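Local coordinates for protein transcriptional regulator (Rhodococcus sp., PDB 2O0Y) that probably binds DNA and regulates transcription as a member of the IclR family, with a helix-turn-helix domain joined to a GAF-like C-terminal domain, at residues 124-129 and 138-143; 112-117 and 221-226; 154-159 and 207-212. All coordinates share one frame; numbering follows the deposited sequence.

In the fold
The three contacts work outward from one antiparallel sheet of the IclR C-terminal region. Interaction 2 is its buried centre, where strands 113-120 and 219-228 pair by regular backbone hydrogen bonds with apolar side chains on one face. Interaction 1 takes up the next strand, 123-130, and is only partly buried: a loop without regular structure is held by two hydrogen bonds and two waters, with Leu142 and Gly143 exposed. Interaction 3 lies on strand 205-213 beyond 219-228, where a short helix packs without any hydrogen bond. Polar pairs are among their links, Gln129 with Asn115 (1 and 2) and Thr224 with Ser209 (2 and 3), while interactions 1 and 3 meet where Arg124 packs on Leu157.

Interaction 1 of 3, residues 124-129 and 138-143; sequences RVVVAQ and SVIPLG
Gln129 reaches from its strand to the loop 138-143 and donates from NE2 to the Ile140 O at 2.8 Å, meeting a lone pair in the carbonyl plane while that oxygen lies 18° out of the amide's own plane. The extended chain, with CG anti to the backbone N (chi1 -176°), carries the amide over to the loop, and Gln129 OE1 lies 3.4 Å from Leu142 CD1. A second bond joins the backbones, Gly143 N to Val126 O at 2.8 Å, and the same carbonyl oxygen receives a CA-H contact from Leu142. The branches of Val126 part: CG1 meets Leu142 CG and CG2 meets Ile140 CG2, each at 4.0 Å. Leu142 CD2 rests against the backbone of Val127 and Ala128, which together face Leu116 in a classic beta bulge of this strand, part of the GAF-like sheet. At the other end Val125 CG1 presses to 3.4 Å from the CA of Gly143, whose backbone has a positive phi (72°), a tight fit. Water completes the seam, one molecule linking Val126 N to Pro141 O and another donating to both Gln129 OE1 and Ile140 O. Farther out, Asn115 OD1 accepts a hydrogen bond from Gln129 NE2 and so helps fix its amide, while Arg124, whose NH1 bonds Tyr117 OH, approaches Ile140 CD1 with the edge of its guanidinium.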
loop_
_atom_site.group_PDB
_atom_site.type_symbol
_atom_site.label_atom_id
_atom_site.label_comp_id
_atom_site.label_asym_id
_atom_site.label_seq_id
_atom_site.Cartn_x
_atom_site.Cartn_y
_atom_site.Cartn_z
ATOM N N ARG B 124 8.951 8.599 -10.315
ATOM C CA ARG B 124 9.681 9.107 -9.167
ATOM C C ARG B 124 8.767 10.091 -8.454
ATOM O O ARG B 124 7.954 10.783 -9.100
ATOM C CB ARG B 124 10.970 9.801 -9.583
ATOM C CG ARG B 124 10.768 11.149 -10.294
ATOM C CD ARG B 124 12.120 11.910 -10.494
ATOM N NE ARG B 124 12.063 12.357 -11.857
ATOM C CZ ARG B 124 11.774 13.575 -12.292
ATOM N NH1 ARG B 124 11.616 14.604 -11.479
ATOM N NH2 ARG B 124 11.705 13.741 -13.584
ATOM N N VAL B 125 8.886 10.116 -7.129
ATOM C CA VAL B 125 8.009 10.881 -6.255
ATOM C C VAL B 125 8.877 11.496 -5.207
ATOM O O VAL B 125 9.690 10.811 -4.577
ATOM C CB VAL B 125 6.987 9.967 -5.549
ATOM C CG1 VAL B 125 5.928 10.804 -4.805
ATOM C CG2 VAL B 125 6.318 9.086 -6.574
ATOM N N VAL B 126 8.712 12.795 -5.011
ATOM C CA VAL B 126 9.390 13.489 -3.904
ATOM C C VAL B 126 8.594 13.235 -2.660
ATOM O O VAL B 126 7.366 13.474 -2.600
ATOM C CB VAL B 126 9.534 15.028 -4.169
ATOM C CG1 VAL B 126 10.130 15.712 -3.019
ATOM C CG2 VAL B 126 10.404 15.263 -5.403
ATOM N N VAL B 127 9.260 12.651 -1.672
ATOM C CA VAL B 127 8.556 12.318 -0.436
ATOM C C VAL B 127 9.036 13.125 0.763
ATOM O O VAL B 127 8.440 13.090 1.844
ATOM C CB VAL B 127 8.649 10.812 -0.153
ATOM C CG1 VAL B 127 7.833 10.016 -1.247
ATOM C CG2 VAL B 127 10.126 10.352 0.006
ATOM N N ALA B 128 10.160 13.816 0.595
ATOM C CA ALA B 128 10.531 14.886 1.514
ATOM C C ALA B 128 11.390 15.907 0.794
ATOM O O ALA B 128 12.047 15.558 -0.187
ATOM C CB ALA B 128 11.319 14.312 2.758
ATOM N N GLN B 129 11.362 17.170 1.260
ATOM C CA GLN B 129 11.982 18.272 0.503
ATOM C C GLN B 129 12.450 19.383 1.422
ATOM O O GLN B 129 11.736 19.710 2.372
ATOM C CB GLN B 129 10.912 18.844 -0.436
ATOM C CG GLN B 129 11.378 19.949 -1.398
ATOM C CD GLN B 129 10.281 20.328 -2.386
ATOM O OE1 GLN B 129 9.303 20.975 -2.003
ATOM N NE2 GLN B 129 10.415 19.879 -3.665
ATOM N N SER B 138 14.357 24.984 -7.677
ATOM C CA SER B 138 13.453 23.858 -7.967
ATOM C C SER B 138 12.347 23.863 -6.942
ATOM O O SER B 138 12.589 23.976 -5.728
ATOM C CB SER B 138 14.133 22.466 -7.860
ATOM O OG SER B 138 13.126 21.488 -7.503
ATOM N N VAL B 139 11.117 23.754 -7.418
ATOM C CA VAL B 139 9.966 23.753 -6.514
ATOM C C VAL B 139 8.997 22.606 -6.873
ATOM O O VAL B 139 7.762 22.767 -6.754
ATOM C CB VAL B 139 9.249 25.128 -6.552
ATOM C CG1 VAL B 139 8.954 25.563 -7.989
ATOM C CG2 VAL B 139 7.986 25.091 -5.762
ATOM N N ILE B 140 9.540 21.457 -7.267
ATOM C CA ILE B 140 8.745 20.229 -7.561
ATOM C C ILE B 140 7.774 19.841 -6.436
ATOM O O ILE B 140 8.198 19.697 -5.284
ATOM C CB ILE B 140 9.679 19.018 -7.827
ATOM C CG1 ILE B 140 10.461 19.215 -9.101
ATOM C CG2 ILE B 140 8.888 17.752 -8.122
ATOM C CD1 ILE B 140 9.830 18.374 -10.229
ATOM N N PRO B 141 6.479 19.642 -6.753
ATOM C CA PRO B 141 5.549 19.252 -5.700
ATOM C C PRO B 141 5.759 17.866 -5.095
ATOM O O PRO B 141 6.151 16.923 -5.804
ATOM C CB PRO B 141 4.185 19.311 -6.389
ATOM C CG PRO B 141 4.456 19.215 -7.802
ATOM C CD PRO B 141 5.797 19.821 -8.048
ATOM N N LEU B 142 5.492 17.759 -3.794
ATOM C CA LEU B 142 5.601 16.501 -3.061
ATOM C C LEU B 142 4.498 15.522 -3.433
ATOM O O LEU B 142 3.351 15.932 -3.640
ATOM C CB LEU B 142 5.596 16.737 -1.539
ATOM C CG LEU B 142 6.975 17.202 -1.056
ATOM C CD1 LEU B 142 7.022 18.685 -0.933
ATOM C CD2 LEU B 142 7.292 16.555 0.249
ATOM N N GLY B 143 4.840 14.238 -3.550
ATOM C CA GLY B 143 3.818 13.217 -3.761
ATOM C C GLY B 143 3.170 13.212 -5.135
ATOM O O GLY B 143 2.161 12.528 -5.346
HETATM O O HOH W 1 6.946 14.495 -6.541
HETATM O O HOH W 2 7.175 21.812 -3.313
#

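Interaction 2 of 3, residues 112-117 and 221-226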
loop_
_atom_site.group_PDB
_atom_site.type_symbol
_atom_site.label_atom_id
_atom_site.label_comp_id
_atom_site.label_asym_id
_atom_site.label_seq_id
_atom_site.Cartn_x
_atom_site.Cartn_y
_atom_site.Cartn_z
ATOM N N GLU B 112 20.599 25.215 -3.000
ATOM C CA GLU B 112 19.643 24.510 -3.848
ATOM C C GLU B 112 18.599 23.735 -3.045
ATOM O O GLU B 112 18.858 23.363 -1.883
ATOM C CB GLU B 112 20.372 23.546 -4.793
ATOM C CG GLU B 112 21.470 24.162 -5.632
ATOM C CD GLU B 112 21.042 25.287 -6.529
ATOM O OE1 GLU B 112 19.831 25.515 -6.673
ATOM O OE2 GLU B 112 21.937 25.904 -7.162
ATOM N N THR B 113 17.434 23.526 -3.665
ATOM C CA THR B 113 16.378 22.699 -3.101
ATOM C C THR B 113 16.867 21.263 -3.058
ATOM O O THR B 113 17.440 20.792 -4.045
ATOM C CB THR B 113 15.105 22.793 -3.936
ATOM O OG1 THR B 113 14.566 24.131 -3.772
ATOM C CG2 THR B 113 14.032 21.723 -3.430
ATOM N N VAL B 114 16.655 20.593 -1.914
ATOM C CA VAL B 114 17.068 19.220 -1.710
ATOM C C VAL B 114 15.806 18.381 -1.716
ATOM O O VAL B 114 14.942 18.595 -0.882
ATOM C CB VAL B 114 17.775 19.058 -0.376
ATOM C CG1 VAL B 114 18.096 17.604 -0.153
ATOM C CG2 VAL B 114 19.076 19.899 -0.376
ATOM N N ASN B 115 15.716 17.406 -2.636
ATOM C CA ASN B 115 14.523 16.525 -2.772
ATOM C C ASN B 115 14.912 15.105 -2.404
ATOM O O ASN B 115 15.958 14.632 -2.854
ATOM C CB ASN B 115 14.087 16.512 -4.247
ATOM C CG ASN B 115 13.476 17.847 -4.676
ATOM O OD1 ASN B 115 12.642 18.402 -3.968
ATOM N ND2 ASN B 115 13.934 18.385 -5.787
ATOM N N LEU B 116 14.078 14.402 -1.642
ATOM C CA LEU B 116 14.340 12.991 -1.382
ATOM C C LEU B 116 13.316 12.266 -2.219
ATOM O O LEU B 116 12.110 12.400 -1.969
ATOM C CB LEU B 116 14.147 12.610 0.095
ATOM C CG LEU B 116 14.662 11.218 0.535
ATOM C CD1 LEU B 116 14.919 11.226 2.020
ATOM C CD2 LEU B 116 13.591 10.171 0.345
ATOM N N TYR B 117 13.773 11.500 -3.207
ATOM C CA TYR B 117 12.835 10.822 -4.107
ATOM C C TYR B 117 12.829 9.347 -3.871
ATOM O O TYR B 117 13.871 8.802 -3.538
ATOM C CB TYR B 117 13.371 10.948 -5.511
ATOM C CG TYR B 117 13.140 12.199 -6.270
ATOM C CD1 TYR B 117 11.962 12.356 -6.998
ATOM C CD2 TYR B 117 14.129 13.209 -6.344
ATOM C CE1 TYR B 117 11.751 13.505 -7.764
ATOM C CE2 TYR B 117 13.931 14.339 -7.130
ATOM C CZ TYR B 117 12.744 14.461 -7.848
ATOM O OH TYR B 117 12.482 15.543 -8.650
ATOM N N ALA B 221 16.319 5.185 -2.249
ATOM C CA ALA B 221 15.888 6.567 -2.496
ATOM C C ALA B 221 17.034 7.281 -3.160
ATOM O O ALA B 221 18.129 6.734 -3.259
ATOM C CB ALA B 221 15.509 7.271 -1.171
ATOM N N ALA B 222 16.787 8.501 -3.633
ATOM C CA ALA B 222 17.827 9.275 -4.317
ATOM C C ALA B 222 17.844 10.664 -3.693
ATOM O O ALA B 222 16.834 11.377 -3.713
ATOM C CB ALA B 222 17.510 9.345 -5.771
ATOM N N LEU B 223 18.948 11.030 -3.057
ATOM C CA LEU B 223 19.065 12.343 -2.475
ATOM C C LEU B 223 19.468 13.312 -3.598
ATOM O O LEU B 223 20.552 13.172 -4.190
ATOM C CB LEU B 223 20.132 12.341 -1.394
ATOM C CG LEU B 223 20.354 13.673 -0.659
ATOM C CD1 LEU B 223 19.122 13.972 0.262
ATOM C CD2 LEU B 223 21.586 13.625 0.212
ATOM N N THR B 224 18.639 14.321 -3.870
ATOM C CA THR B 224 18.798 15.056 -5.095
ATOM C C THR B 224 18.802 16.596 -4.928
ATOM O O THR B 224 17.908 17.136 -4.302
ATOM C CB THR B 224 17.680 14.642 -6.053
ATOM O OG1 THR B 224 17.718 13.203 -6.195
ATOM C CG2 THR B 224 17.865 15.266 -7.442
ATOM N N LEU B 225 19.757 17.282 -5.585
ATOM C CA LEU B 225 19.717 18.760 -5.739
ATOM C C LEU B 225 19.150 19.080 -7.106
ATOM O O LEU B 225 19.533 18.454 -8.063
ATOM C CB LEU B 225 21.139 19.325 -5.702
ATOM C CG LEU B 225 22.043 19.095 -4.503
ATOM C CD1 LEU B 225 23.303 19.906 -4.729
ATOM C CD2 LEU B 225 21.357 19.546 -3.200
ATOM N N GLY B 226 18.212 20.017 -7.220
ATOM C CA GLY B 226 17.787 20.486 -8.545
ATOM C C GLY B 226 17.726 21.976 -8.485
ATOM O O GLY B 226 17.344 22.546 -7.448
HETATM O O HOH W 3 17.077 24.911 -6.367
#
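The Tyr117 ring turns an edge to Thr224, whose CB lies in the ring plane 3.8 Å from Tyr117 CD2; Thr224 OG1 also approaches that edge, near the plane and 3.6 Å from Tyr117 CD2. The carbonyl oxygen of Ala222 likewise lies at the ring edge, near its plane. The Tyr117 and Thr224 side chains cross at about a right angle, and the ring is brought there by a CG set anti to the carbonyl carbon (chi1 -81°). Its hydroxyl is held by Arg124. Among the other flat groups, the Asn115 amide has Gln129 as its partner, and the Glu112 carboxylate forms a salt bridge with Arg231 while also bonding Tyr240 OH.

The strands themselves run antiparallel, their axes 4.7 Å apart at closest approach. Asn115 with Thr224 and Tyr117 with Ala222 are hydrogen-bonded pairs; the Asn115 N to Thr224 O bond, at 2.8 Å, is nearly straight at the hydrogen (175°). The intervening pairs, Val114 with Leu225 and Leu116 with Leu223, are non-hydrogen-bonded and turn their side chains to the other face. There Val114 splits its methyls: CG2 lies alongside Leu225 CD2 at 3.6 Å, whereas CG1 meets Leu223 CD1 at 3.8 Å. Leu116 CD2 reaches Ala221 CB. Toward Glu112 the pairing weakens, the Gly226 N to Thr113 O bond being long and weak at 3.4 Å, and a water joins Glu112 OE1, Thr113 N and Gly226 O.

Thr224 OG1 bonds Ser209 OG on strand 205-213, which flanks 219-228, just as strand 123-130 flanks 113-120. Helix 237-254 lies against the leucine-bearing face, with Ala247 and Ile251 on Leu223 and with Tyr240 and Thr244 on Leu225.

Interaction 3 of 3, residues 154-159 and 207-212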
loop_
_atom_site.group_PDB
_atom_site.type_symbol
_atom_site.label_atom_id
_atom_site.label_comp_id
_atom_site.label_asym_id
_atom_site.label_seq_id
_atom_site.Cartn_x
_atom_site.Cartn_y
_atom_site.Cartn_z
ATOM N N GLY B 154 15.885 10.004 -11.450
ATOM C CA GLY B 154 15.333 8.830 -12.131
ATOM C C GLY B 154 16.391 7.761 -12.411
ATOM O O GLY B 154 16.166 6.571 -12.196
ATOM N N LYS B 155 17.547 8.169 -12.944
ATOM C CA LYS B 155 18.627 7.221 -13.214
ATOM C C LYS B 155 19.274 6.629 -11.947
ATOM O O LYS B 155 19.805 5.533 -11.980
ATOM C CB LYS B 155 19.679 7.859 -14.128
ATOM C CG LYS B 155 19.187 7.943 -15.587
ATOM C CD LYS B 155 20.152 8.754 -16.496
ATOM C CE LYS B 155 19.679 10.202 -16.728
ATOM N NZ LYS B 155 18.495 10.325 -17.692
ATOM N N ILE B 156 19.236 7.356 -10.834
ATOM C CA ILE B 156 19.710 6.797 -9.558
ATOM C C ILE B 156 18.701 5.738 -9.090
ATOM O O ILE B 156 19.090 4.638 -8.765
ATOM C CB ILE B 156 19.934 7.882 -8.473
ATOM C CG1 ILE B 156 21.154 8.777 -8.834
ATOM C CG2 ILE B 156 20.080 7.243 -7.061
ATOM C CD1 ILE B 156 22.503 8.054 -8.731
ATOM N N LEU B 157 17.398 6.042 -9.121
ATOM C CA LEU B 157 16.395 5.049 -8.699
ATOM C C LEU B 157 16.455 3.800 -9.550
ATOM O O LEU B 157 16.173 2.717 -9.050
ATOM C CB LEU B 157 14.985 5.637 -8.738
ATOM C CG LEU B 157 14.819 6.777 -7.725
ATOM C CD1 LEU B 157 13.547 7.568 -8.048
ATOM C CD2 LEU B 157 14.768 6.177 -6.295
ATOM N N LEU B 158 16.814 3.930 -10.831
ATOM C CA LEU B 158 16.805 2.753 -11.717
ATOM C C LEU B 158 17.996 1.857 -11.447
ATOM O O LEU B 158 18.101 0.796 -12.043
ATOM C CB LEU B 158 16.797 3.150 -13.201
ATOM C CG LEU B 158 15.455 3.693 -13.684
ATOM C CD1 LEU B 158 15.596 4.406 -15.055
ATOM C CD2 LEU B 158 14.394 2.553 -13.713
ATOM N N LEU B 159 18.899 2.283 -10.552
ATOM C CA LEU B 159 20.028 1.438 -10.106
ATOM C C LEU B 159 19.491 0.204 -9.431
ATOM O O LEU B 159 20.089 -0.876 -9.549
ATOM C CB LEU B 159 20.934 2.163 -9.106
ATOM C CG LEU B 159 21.855 3.285 -9.582
ATOM C CD1 LEU B 159 22.576 3.941 -8.391
ATOM C CD2 LEU B 159 22.877 2.782 -10.571
ATOM N N GLY B 207 20.421 18.765 -12.268
ATOM C CA GLY B 207 20.160 17.957 -11.083
ATOM C C GLY B 207 21.394 17.167 -10.739
ATOM O O GLY B 207 22.133 16.727 -11.634
ATOM N N LEU B 208 21.670 17.026 -9.449
ATOM C CA LEU B 208 22.718 16.096 -9.003
ATOM C C LEU B 208 22.003 15.143 -8.041
ATOM O O LEU B 208 21.348 15.613 -7.114
ATOM C CB LEU B 208 23.777 16.874 -8.228
ATOM C CG LEU B 208 24.815 16.141 -7.368
ATOM C CD1 LEU B 208 25.761 15.254 -8.219
ATOM C CD2 LEU B 208 25.604 17.202 -6.635
ATOM N N SER B 209 22.163 13.831 -8.218
ATOM C CA SER B 209 21.510 12.839 -7.350
ATOM C C SER B 209 22.492 11.805 -6.815
ATOM O O SER B 209 23.350 11.325 -7.547
ATOM C CB SER B 209 20.409 12.091 -8.111
ATOM O OG SER B 209 19.494 11.435 -7.207
ATOM N N PHE B 210 22.399 11.476 -5.525
ATOM C CA PHE B 210 23.212 10.396 -4.935
ATOM C C PHE B 210 22.239 9.308 -4.454
ATOM O O PHE B 210 21.144 9.635 -3.996
ATOM C CB PHE B 210 24.022 10.913 -3.717
ATOM C CG PHE B 210 25.367 11.484 -4.091
ATOM C CD1 PHE B 210 25.465 12.753 -4.639
ATOM C CD2 PHE B 210 26.527 10.738 -3.927
ATOM C CE1 PHE B 210 26.716 13.297 -5.018
ATOM C CE2 PHE B 210 27.767 11.281 -4.298
ATOM C CZ PHE B 210 27.847 12.548 -4.835
ATOM N N PRO B 211 22.673 8.020 -4.478
ATOM C CA PRO B 211 21.821 6.990 -3.939
ATOM C C PRO B 211 21.784 7.052 -2.416
ATOM O O PRO B 211 22.806 7.309 -1.766
ATOM C CB PRO B 211 22.514 5.675 -4.375
ATOM C CG PRO B 211 23.923 6.019 -4.648
ATOM C CD PRO B 211 23.949 7.493 -5.001
ATOM N N LEU B 212 20.609 6.770 -1.864
ATOM C CA LEU B 212 20.500 6.440 -0.442
ATOM C C LEU B 212 20.180 4.951 -0.381
ATOM O O LEU B 212 19.349 4.482 -1.155
ATOM C CB LEU B 212 19.339 7.237 0.177
ATOM C CG LEU B 212 19.575 8.753 0.052
ATOM C CD1 LEU B 212 18.277 9.445 0.572
ATOM C CD2 LEU B 212 20.787 9.132 0.901
#
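Ile156 carries nearly all of this helix-on-sheet packing, in which the short helix 152-157 of the GAF-like domain lies against strand 205-213. The tight part is at Ser209: Ile156 CG1 comes to 3.5 Å from Ser209 CB, closer than usual for two carbons. The isoleucine's outer carbons fan over the strand, Ile156 CG2 lying 3.6 Å from Pro211 CA and Ile156 CD1 3.6 Å from Ser209 O. Placing CG2 anti to the backbone N and CG1 beside it (chi1 -69°) sends one branch to the proline and the other to the serine. No hydrogen bond crosses the contact; the Ser209 hydroxyl turns instead to Thr224 on the adjoining strand, and Ala222 of that strand also touches Ile156. An alanine here lacks the branches that bridge Ser209 and Pro211 and is likely to open a gap over both. The loose side is at Leu159, beyond the isoleucine and, like Pro211, only partly exposed. Its contact with this strand is slight, and its side chain packs also on Val186 and Arg190 of helix 178-192. Here the nearest approach is Leu159 CD1 to Pro211 CB, at 4.4 Å.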